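AT-rich interactive domain-containing protein 4 (Arabidopsis thaliana, PDB 6LQF) binds DNA and a trimethylated histone H3 tail through a joined ARID domain and PHD finger, and probably acts in transcription regulation. Local coordinates at residues D130-L135 with C151-H156; R63-N68 with K94-T99; R31-F36 with L120-A125. One frame throughout, in Å; residues are numbered along the deposited sequence.

Interaction 1 (D130-L135 with C151-H156); sequences DGECCL and CGEWAH. With ZN (zinc ion), chain G; ZN (zinc ion), chain F.
Cys134 and His156 meet at one zinc ion, bound by Cys134 SG at 2.4 Å and by His156 ND1 at 2.1 Å; Cys137 and Cys159 complete the site. The thiolate sulfur is also reached by the backbone, His156 N lying 3.3 Å from Cys134 SG in a straight bond (163°). Next to it Leu135 N donates to Trp154 O at 2.9 Å, and Leu135 CD2 rests against Ala155 CB. The second zinc, held here by Cys151 SG, has Cys148, Cys181 and Cys184 as its other ligands, giving the two-zinc core of a PHD finger. Further back, the carboxylate of Glu132 stands at the edge of the Trp154 indole, its plane turned 72° from the ring, with OE2 3.6 Å from Trp154 CD1. A water accepts from Trp154 NE1 and gives a weak bond to Asp130 OD2. With its CG anti to the backbone N (chi1 -169°), Asp130 turns OD1 back to accept from Glu132 N at 2.9 Å, an Asx turn. With an alanine here the turn would probably go, leaving Glu132 N without its acceptor and the water on Trp154 NE1 without this partner. Asp130 and Trp154 also pack against a modified side chain of the bound peptide.

Interaction 2 (R63-N68 with K94-T99); sequences RLDLFN and KMRNHT
Asp65 reaches Arg96 because its CG lies anti to the backbone N (chi1 177°), which points the carboxylate at the turn formed by Met95 to His98; Arg96, bent at chi3 (-73°), folds its guanidinium back over that carboxylate. Asp65 is the N-cap of helix 66-74 in the ARID domain: its OD1 accepts from Asn68 N, met from above the carboxylate plane. The other oxygen has two donors. Arg96 N approaches Asp65 OD2 on its anti lone pair at 2.9 Å, while Asn68 ND2 takes the syn lone pair of Asp65 OD2 at 2.7 Å, so the acid ties the helix start to the type I turn. The two flat groups stack nearly parallel, their planes 10° apart, with Asp65 CG over the centre of the guanidinium. The charge pairing is long, 3.9 Å from Asp65 OD1 to Arg96 NH2, with no N-H aimed at the oxygen; Arg96 NH2 has Glu26 as its salt-bridge partner.

Asn97 uses both ends of its amide on the backbone of Arg63 and Asp65. Its OD1 accepts from Asp65 N in the carbonyl plane, on a lone pair, and its ND2 donates to Arg63 O and also to Leu59 O. Met95 CE packs against Leu64 CD1 at 3.8 Å. A water accepts from Arg96 NE at 2.9 Å and donates to Arg63 O.

Interaction 3 (R31-F36 with L120-A125); sequences RDVMQF and LEYEYA. With ZN (zinc ion), chain E.
Helix segments 31-36 and 120-124 run almost perpendicular, 101° between their directions and 10.5 Å between axes, with Val33 and Tyr122 the nearest pair by CA. Tyr122 and Phe36 carry most of the contact. The CG of Tyr122 stands anti to the backbone N (chi1 -174°), which sends the ring across to the first helix, where one face receives Val33 CG2 in a CH-pi contact, 3.9 Å from the ring centroid. The ring also turns its edge to the face of Phe36 in a T-shaped pair, planes at 87° and centroids 5.5 Å apart. This packing joins helices 26-39 and 120-124 of the ARID domain, where a zinc ion sits at the same junction: Asp32 OD2 binds it at 2.1 Å, and His14, Cys16 and His126 supply the other ligands. At the far end of the tyrosine ring, Tyr122 OH donates to the anti lone pair of Asp32 OD2 at 2.7 Å. One oxygen thus serves metal and hydroxyl together, and this second-shell bond probably helps fix the rotation of the carboxylate. Arg18 also hydrogen-bonds to Tyr122 OH. His126 stacks on the Tyr122 ring, so a second zinc ligand touches it. Phe36 CE1 packs against Ala125 CB at 3.5 Å.

Overall arrangement
From the N terminus, segment 31-36 on helix 26-39 comes first and meets its partner only at 120-125, so interaction 3 closes a loop of 83 intervening residues and brings helix 26-39 against helix 120-124 in the ARID domain. Interaction 2 falls wholly within that span: 63-68 joins 94-99 across 25 residues, tying the start of helix 66-74 to the loop before helix 107-118. The centres of interactions 2 and 3 are about 18 Å apart. Further along, in the PHD finger, interaction 1 closes its own short loop of 15 residues in series with both, crossing neither. Its centre lies about 25 Å from that of interaction 2, and none of the three contacts touches another.

Interaction 1 (D130-L135 with C151-H156)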
loop_
_atom_site.group_PDB
_atom_site.type_symbol
_atom_site.label_atom_id
_atom_site.label_comp_id
_atom_site.label_asym_id
_atom_site.label_seq_id
_atom_site.Cartn_x
_atom_site.Cartn_y
_atom_site.Cartn_z
ATOM N N ASP A 130 4.938 5.796 -4.881
ATOM C CA ASP A 130 6.103 5.266 -5.623
ATOM C C ASP A 130 5.929 5.376 -7.117
ATOM O O ASP A 130 4.879 4.966 -7.668
ATOM C CB ASP A 130 6.334 3.817 -5.231
ATOM C CG ASP A 130 7.671 3.297 -5.743
ATOM O OD1 ASP A 130 7.826 3.122 -6.973
ATOM O OD2 ASP A 130 8.564 3.050 -4.903
ATOM N N GLY A 131 6.888 6.040 -7.757
ATOM C CA GLY A 131 6.837 6.196 -9.203
ATOM C C GLY A 131 8.143 5.729 -9.834
ATOM O O GLY A 131 8.541 6.257 -10.881
ATOM N N GLU A 132 8.765 4.728 -9.230
ATOM C CA GLU A 132 10.033 4.151 -9.737
ATOM C C GLU A 132 9.868 3.562 -11.116
ATOM O O GLU A 132 8.809 3.037 -11.454
ATOM C CB GLU A 132 10.540 3.055 -8.814
ATOM C CG GLU A 132 10.962 3.471 -7.432
ATOM C CD GLU A 132 11.359 2.257 -6.629
ATOM O OE1 GLU A 132 12.190 1.461 -7.129
ATOM O OE2 GLU A 132 10.805 2.070 -5.527
ATOM N N CYS A 133 10.943 3.631 -11.893
ATOM C CA CYS A 133 10.968 2.998 -13.214
ATOM C C CYS A 133 11.435 1.549 -13.069
ATOM O O CYS A 133 11.906 1.120 -12.022
ATOM C CB CYS A 133 11.890 3.758 -14.167
ATOM S SG CYS A 133 13.659 3.645 -13.764
ATOM N N CYS A 134 11.262 0.792 -14.136
ATOM C CA CYS A 134 11.756 -0.587 -14.223
ATOM C C CYS A 134 13.277 -0.637 -14.170
ATOM O O CYS A 134 13.945 0.076 -14.908
ATOM C CB CYS A 134 11.247 -1.217 -15.552
ATOM S SG CYS A 134 11.862 -2.880 -15.850
ATOM N N LEU A 135 13.813 -1.488 -13.310
ATOM C CA LEU A 135 15.261 -1.564 -13.116
ATOM C C LEU A 135 15.919 -2.115 -14.354
ATOM O O LEU A 135 17.133 -1.905 -14.538
ATOM C CB LEU A 135 15.604 -2.426 -11.869
ATOM C CG LEU A 135 15.181 -3.907 -11.886
ATOM C CD1 LEU A 135 16.270 -4.815 -12.444
ATOM C CD2 LEU A 135 14.794 -4.393 -10.484
ATOM N N CYS A 151 17.014 -6.207 -3.535
ATOM C CA CYS A 151 17.385 -4.798 -3.594
ATOM C C CYS A 151 16.202 -3.849 -3.399
ATOM O O CYS A 151 16.433 -2.658 -3.240
ATOM C CB CYS A 151 18.072 -4.458 -4.931
ATOM S SG CYS A 151 17.044 -4.566 -6.426
ATOM N N GLY A 152 14.972 -4.366 -3.480
ATOM C CA GLY A 152 13.759 -3.585 -3.312
ATOM C C GLY A 152 13.388 -2.710 -4.514
ATOM O O GLY A 152 12.459 -1.917 -4.406
ATOM N N GLU A 153 14.079 -2.837 -5.651
ATOM C CA GLU A 153 13.683 -2.107 -6.831
ATOM C C GLU A 153 12.587 -2.872 -7.565
ATOM O O GLU A 153 12.296 -4.038 -7.253
ATOM C CB GLU A 153 14.876 -1.858 -7.726
ATOM C CG GLU A 153 15.846 -0.918 -7.080
ATOM C CD GLU A 153 17.080 -0.694 -7.918
ATOM O OE1 GLU A 153 17.186 -1.311 -8.997
ATOM O OE2 GLU A 153 17.945 0.103 -7.499
ATOM N N TRP A 154 11.987 -2.224 -8.561
ATOM C CA TRP A 154 10.880 -2.801 -9.268
ATOM C C TRP A 154 11.202 -3.129 -10.714
ATOM O O TRP A 154 11.974 -2.421 -11.312
ATOM C CB TRP A 154 9.719 -1.816 -9.292
ATOM C CG TRP A 154 8.967 -1.665 -7.968
ATOM C CD1 TRP A 154 9.176 -0.753 -6.987
ATOM C CD2 TRP A 154 7.841 -2.446 -7.580
ATOM N NE1 TRP A 154 8.239 -0.927 -5.976
ATOM C CE2 TRP A 154 7.380 -1.931 -6.351
ATOM C CE3 TRP A 154 7.125 -3.474 -8.203
ATOM C CZ2 TRP A 154 6.286 -2.492 -5.680
ATOM C CZ3 TRP A 154 6.045 -4.032 -7.541
ATOM C CH2 TRP A 154 5.599 -3.515 -6.333
ATOM N N ALA A 155 10.686 -4.244 -11.191
ATOM C CA ALA A 155 10.908 -4.675 -12.571
ATOM C C ALA A 155 9.603 -5.047 -13.251
ATOM O O ALA A 155 8.717 -5.661 -12.645
ATOM C CB ALA A 155 11.861 -5.869 -12.603
ATOM N N HIS A 156 9.440 -4.708 -14.524
ATOM C CA HIS A 156 8.385 -5.370 -15.259
ATOM C C HIS A 156 8.630 -6.857 -15.335
ATOM O O HIS A 156 9.729 -7.292 -15.739
ATOM C CB HIS A 156 8.340 -4.920 -16.732
ATOM C CG HIS A 156 7.969 -3.493 -16.924
ATOM N ND1 HIS A 156 8.857 -2.550 -17.393
ATOM C CD2 HIS A 156 6.817 -2.810 -16.642
ATOM C CE1 HIS A 156 8.244 -1.380 -17.518
ATOM N NE2 HIS A 156 7.019 -1.504 -17.020
HETATM ZN ZN ZN G . 10.830 -2.915 -17.984
HETATM ZN ZN ZN F . 17.426 -6.795 -7.158
HETATM O O HOH W 1 7.554 0.525 -3.606
HETATM O O HOH W 2 13.033 0.276 -9.725
#

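Interaction 2 (R63-N68 with K94-T99)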
loop_
_atom_site.group_PDB
_atom_site.type_symbol
_atom_site.label_atom_id
_atom_site.label_comp_id
_atom_site.label_asym_id
_atom_site.label_seq_id
_atom_site.Cartn_x
_atom_site.Cartn_y
_atom_site.Cartn_z
ATOM N N ARG A 63 -9.048 -2.406 15.720
ATOM C CA ARG A 63 -9.165 -1.059 15.122
ATOM C C ARG A 63 -8.467 -1.022 13.764
ATOM O O ARG A 63 -7.413 -1.605 13.599
ATOM C CB ARG A 63 -8.557 0.007 16.054
ATOM C CG ARG A 63 -8.813 1.450 15.558
ATOM C CD ARG A 63 -8.248 2.479 16.590
ATOM N NE ARG A 63 -8.582 2.190 18.001
ATOM C CZ ARG A 63 -9.674 2.669 18.593
ATOM N NH1 ARG A 63 -10.534 3.475 17.970
ATOM N NH2 ARG A 63 -9.914 2.381 19.851
ATOM N N LEU A 64 -9.069 -0.380 12.774
ATOM C CA LEU A 64 -8.481 -0.334 11.440
ATOM C C LEU A 64 -7.066 0.267 11.427
ATOM O O LEU A 64 -6.875 1.368 11.959
ATOM C CB LEU A 64 -9.425 0.487 10.574
ATOM C CG LEU A 64 -8.952 0.676 9.142
ATOM C CD1 LEU A 64 -8.977 -0.654 8.406
ATOM C CD2 LEU A 64 -9.878 1.699 8.505
ATOM N N ASP A 65 -6.105 -0.451 10.830
ATOM C CA ASP A 65 -4.686 -0.041 10.778
ATOM C C ASP A 65 -4.395 0.813 9.538
ATOM O O ASP A 65 -3.957 0.301 8.467
ATOM C CB ASP A 65 -3.806 -1.309 10.785
ATOM C CG ASP A 65 -2.314 -1.030 10.652
ATOM O OD1 ASP A 65 -1.873 0.142 10.634
ATOM O OD2 ASP A 65 -1.571 -2.047 10.592
ATOM N N LEU A 66 -4.650 2.096 9.649
ATOM C CA LEU A 66 -4.539 3.003 8.490
ATOM C C LEU A 66 -3.116 3.200 8.033
ATOM O O LEU A 66 -2.863 3.429 6.833
ATOM C CB LEU A 66 -5.135 4.386 8.821
ATOM C CG LEU A 66 -6.612 4.441 8.999
ATOM C CD1 LEU A 66 -6.956 5.796 9.608
ATOM C CD2 LEU A 66 -7.255 4.349 7.623
ATOM N N PHE A 67 -2.149 3.121 8.969
ATOM C CA PHE A 67 -0.750 3.324 8.584
ATOM C C PHE A 67 -0.246 2.271 7.613
ATOM O O PHE A 67 0.356 2.599 6.559
ATOM C CB PHE A 67 0.083 3.306 9.865
ATOM C CG PHE A 67 1.535 3.613 9.672
ATOM C CD1 PHE A 67 1.964 4.740 8.979
ATOM C CD2 PHE A 67 2.481 2.778 10.229
ATOM C CE1 PHE A 67 3.336 5.029 8.864
ATOM C CE2 PHE A 67 3.849 3.083 10.096
ATOM C CZ PHE A 67 4.239 4.217 9.453
ATOM N N ASN A 68 -0.516 1.003 7.924
ATOM C CA ASN A 68 -0.011 -0.028 7.017
ATOM C C ASN A 68 -0.863 -0.103 5.768
ATOM O O ASN A 68 -0.317 -0.385 4.697
ATOM C CB ASN A 68 0.070 -1.363 7.722
ATOM C CG ASN A 68 1.270 -1.397 8.665
ATOM O OD1 ASN A 68 2.410 -1.189 8.189
ATOM N ND2 ASN A 68 1.047 -1.561 9.955
ATOM N N LYS A 94 -0.373 -7.320 5.623
ATOM C CA LYS A 94 0.612 -6.475 6.296
ATOM C C LYS A 94 -0.010 -5.620 7.376
ATOM O O LYS A 94 0.691 -4.829 8.046
ATOM C CB LYS A 94 1.276 -5.526 5.313
ATOM C CG LYS A 94 2.063 -6.176 4.206
ATOM C CD LYS A 94 3.165 -7.021 4.791
ATOM C CE LYS A 94 4.267 -6.155 5.340
ATOM N NZ LYS A 94 4.871 -5.353 4.258
ATOM N N MET A 95 -1.341 -5.669 7.485
ATOM C CA MET A 95 -2.038 -4.899 8.510
ATOM C C MET A 95 -2.187 -5.617 9.813
ATOM O O MET A 95 -2.270 -6.843 9.836
ATOM C CB MET A 95 -3.431 -4.529 8.017
ATOM C CG MET A 95 -3.352 -3.682 6.788
ATOM S SD MET A 95 -4.937 -3.337 5.962
ATOM C CE MET A 95 -5.805 -2.393 7.268
ATOM N N ARG A 96 -2.276 -4.852 10.903
ATOM C CA ARG A 96 -2.513 -5.493 12.215
ATOM C C ARG A 96 -3.819 -6.278 12.237
ATOM O O ARG A 96 -3.962 -7.212 13.068
ATOM C CB ARG A 96 -2.557 -4.463 13.354
ATOM C CG ARG A 96 -1.240 -3.853 13.629
ATOM C CD ARG A 96 -1.378 -3.070 14.966
ATOM N NE ARG A 96 -2.154 -1.847 14.833
ATOM C CZ ARG A 96 -1.593 -0.670 14.571
ATOM N NH1 ARG A 96 -0.280 -0.597 14.391
ATOM N NH2 ARG A 96 -2.320 0.423 14.461
ATOM N N ASN A 97 -4.749 -5.937 11.331
ATOM C CA ASN A 97 -6.063 -6.580 11.292
ATOM C C ASN A 97 -6.014 -8.003 10.755
ATOM O O ASN A 97 -6.983 -8.757 10.905
ATOM C CB ASN A 97 -7.011 -5.718 10.459
ATOM C CG ASN A 97 -7.017 -4.309 10.940
ATOM O OD1 ASN A 97 -6.204 -3.492 10.530
ATOM N ND2 ASN A 97 -7.901 -4.024 11.897
ATOM N N HIS A 98 -4.908 -8.389 10.105
ATOM C CA HIS A 98 -4.809 -9.735 9.607
ATOM C C HIS A 98 -4.734 -10.784 10.701
ATOM O O HIS A 98 -4.035 -10.588 11.710
ATOM C CB HIS A 98 -3.554 -9.833 8.725
ATOM C CG HIS A 98 -3.279 -11.211 8.223
ATOM N ND1 HIS A 98 -3.937 -11.773 7.150
ATOM C CD2 HIS A 98 -2.377 -12.126 8.646
ATOM C CE1 HIS A 98 -3.434 -12.976 6.909
ATOM N NE2 HIS A 98 -2.497 -13.216 7.809
ATOM N N THR A 99 -5.442 -11.893 10.510
ATOM C CA THR A 99 -5.191 -13.115 11.270
ATOM C C THR A 99 -5.018 -14.275 10.285
ATOM O O THR A 99 -5.552 -14.240 9.168
ATOM C CB THR A 99 -6.347 -13.429 12.300
ATOM O OG1 THR A 99 -7.613 -13.489 11.623
ATOM C CG2 THR A 99 -6.417 -12.365 13.392
HETATM O O HOH W 3 -5.002 -1.831 14.701
#

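Interaction 3 (R31-F36 with L120-A125)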
loop_
_atom_site.group_PDB
_atom_site.type_symbol
_atom_site.label_atom_id
_atom_site.label_comp_id
_atom_site.label_asym_id
_atom_site.label_seq_id
_atom_site.Cartn_x
_atom_site.Cartn_y
_atom_site.Cartn_z
ATOM N N ARG A 31 -1.363 11.424 13.293
ATOM C CA ARG A 31 -1.697 12.785 13.707
ATOM C C ARG A 31 -1.807 13.691 12.498
ATOM O O ARG A 31 -2.703 14.557 12.457
ATOM C CB ARG A 31 -0.662 13.289 14.730
ATOM C CG ARG A 31 -0.782 12.548 16.057
ATOM C CD ARG A 31 0.097 13.222 17.094
ATOM N NE ARG A 31 0.046 12.504 18.359
ATOM C CZ ARG A 31 -0.906 12.694 19.282
ATOM N NH1 ARG A 31 -1.892 13.550 19.051
ATOM N NH2 ARG A 31 -0.900 11.983 20.407
ATOM N N ASP A 32 -0.966 13.464 11.484
ATOM C CA ASP A 32 -1.081 14.284 10.274
ATOM C C ASP A 32 -2.375 13.951 9.506
ATOM O O ASP A 32 -3.024 14.867 8.945
ATOM C CB ASP A 32 0.152 14.101 9.359
ATOM C CG ASP A 32 0.271 15.175 8.371
ATOM O OD1 ASP A 32 0.321 16.369 8.704
ATOM O OD2 ASP A 32 0.313 14.811 7.184
ATOM N N VAL A 33 -2.774 12.685 9.488
ATOM C CA VAL A 33 -4.056 12.328 8.843
ATOM C C VAL A 33 -5.230 12.994 9.557
ATOM O O VAL A 33 -6.131 13.547 8.881
ATOM C CB VAL A 33 -4.293 10.795 8.774
ATOM C CG1 VAL A 33 -5.659 10.482 8.235
ATOM C CG2 VAL A 33 -3.253 10.147 7.846
ATOM N N MET A 34 -5.211 12.982 10.917
ATOM C CA MET A 34 -6.307 13.603 11.661
ATOM C C MET A 34 -6.370 15.096 11.339
ATOM O O MET A 34 -7.464 15.626 11.088
ATOM C CB MET A 34 -6.124 13.352 13.148
ATOM C CG MET A 34 -6.222 11.913 13.511
ATOM S SD MET A 34 -5.705 11.721 15.263
ATOM C CE MET A 34 -6.966 12.610 16.083
ATOM N N GLN A 35 -5.212 15.759 11.305
ATOM C CA GLN A 35 -5.213 17.210 11.068
ATOM C C GLN A 35 -5.741 17.518 9.664
ATOM O O GLN A 35 -6.524 18.455 9.446
ATOM C CB GLN A 35 -3.819 17.784 11.252
ATOM C CG GLN A 35 -3.778 19.304 11.110
ATOM C CD GLN A 35 -2.398 19.815 10.756
ATOM O OE1 GLN A 35 -1.411 19.491 11.417
ATOM N NE2 GLN A 35 -2.320 20.607 9.700
ATOM N N PHE A 36 -5.357 16.682 8.711
ATOM C CA PHE A 36 -5.779 16.853 7.315
ATOM C C PHE A 36 -7.275 16.664 7.197
ATOM O O PHE A 36 -7.947 17.427 6.520
ATOM C CB PHE A 36 -5.051 15.829 6.409
ATOM C CG PHE A 36 -5.482 15.883 4.987
ATOM C CD1 PHE A 36 -4.963 16.842 4.154
ATOM C CD2 PHE A 36 -6.432 14.972 4.481
ATOM C CE1 PHE A 36 -5.394 16.938 2.826
ATOM C CE2 PHE A 36 -6.837 15.059 3.165
ATOM C CZ PHE A 36 -6.305 16.026 2.348
ATOM N N LEU A 120 -7.814 8.686 0.629
ATOM C CA LEU A 120 -7.617 9.033 -0.777
ATOM C C LEU A 120 -7.267 10.511 -1.005
ATOM O O LEU A 120 -6.296 10.858 -1.711
ATOM C CB LEU A 120 -8.859 8.648 -1.548
ATOM C CG LEU A 120 -8.702 8.881 -3.029
ATOM C CD1 LEU A 120 -7.501 8.165 -3.646
ATOM C CD2 LEU A 120 -9.987 8.359 -3.663
ATOM N N GLU A 121 -8.040 11.405 -0.370
ATOM C CA GLU A 121 -7.700 12.819 -0.453
ATOM C C GLU A 121 -6.333 13.103 0.143
ATOM O O GLU A 121 -5.557 13.886 -0.378
ATOM C CB GLU A 121 -8.767 13.658 0.267
ATOM C CG GLU A 121 -10.100 13.528 -0.449
ATOM C CD GLU A 121 -11.226 14.318 0.203
ATOM O OE1 GLU A 121 -11.061 14.825 1.349
ATOM O OE2 GLU A 121 -12.271 14.441 -0.476
ATOM N N TYR A 122 -6.058 12.422 1.252
ATOM C CA TYR A 122 -4.715 12.549 1.862
ATOM C C TYR A 122 -3.615 12.153 0.900
ATOM O O TYR A 122 -2.608 12.850 0.775
ATOM C CB TYR A 122 -4.646 11.719 3.140
ATOM C CG TYR A 122 -3.347 11.887 3.926
ATOM C CD1 TYR A 122 -2.207 11.099 3.623
ATOM C CD2 TYR A 122 -3.279 12.797 4.979
ATOM C CE1 TYR A 122 -1.047 11.259 4.298
ATOM C CE2 TYR A 122 -2.106 12.960 5.709
ATOM C CZ TYR A 122 -1.010 12.200 5.352
ATOM O OH TYR A 122 0.164 12.360 6.045
ATOM N N GLU A 123 -3.821 11.036 0.205
ATOM C CA GLU A 123 -2.807 10.578 -0.777
ATOM C C GLU A 123 -2.546 11.666 -1.829
ATOM O O GLU A 123 -1.387 11.975 -2.125
ATOM C CB GLU A 123 -3.274 9.301 -1.473
ATOM C CG GLU A 123 -2.258 8.802 -2.540
ATOM C CD GLU A 123 -2.911 7.796 -3.536
ATOM O OE1 GLU A 123 -3.481 6.766 -3.104
ATOM O OE2 GLU A 123 -2.860 8.036 -4.755
ATOM N N TYR A 124 -3.630 12.239 -2.369
ATOM C CA TYR A 124 -3.457 13.271 -3.397
ATOM C C TYR A 124 -2.708 14.514 -2.846
ATOM O O TYR A 124 -1.987 15.204 -3.570
ATOM C CB TYR A 124 -4.805 13.712 -3.949
ATOM C CG TYR A 124 -5.644 12.653 -4.672
ATOM C CD1 TYR A 124 -5.083 11.499 -5.200
ATOM C CD2 TYR A 124 -7.031 12.803 -4.754
ATOM C CE1 TYR A 124 -5.889 10.548 -5.874
ATOM C CE2 TYR A 124 -7.826 11.874 -5.397
ATOM C CZ TYR A 124 -7.266 10.749 -5.948
ATOM O OH TYR A 124 -8.138 9.861 -6.568
ATOM N N ALA A 125 -2.911 14.812 -1.561
ATOM C CA ALA A 125 -2.260 16.002 -0.983
ATOM C C ALA A 125 -0.848 15.770 -0.449
ATOM O O ALA A 125 -0.253 16.678 0.143
ATOM C CB ALA A 125 -3.114 16.570 0.140
HETATM ZN ZN ZN E . 0.453 16.309 5.754
#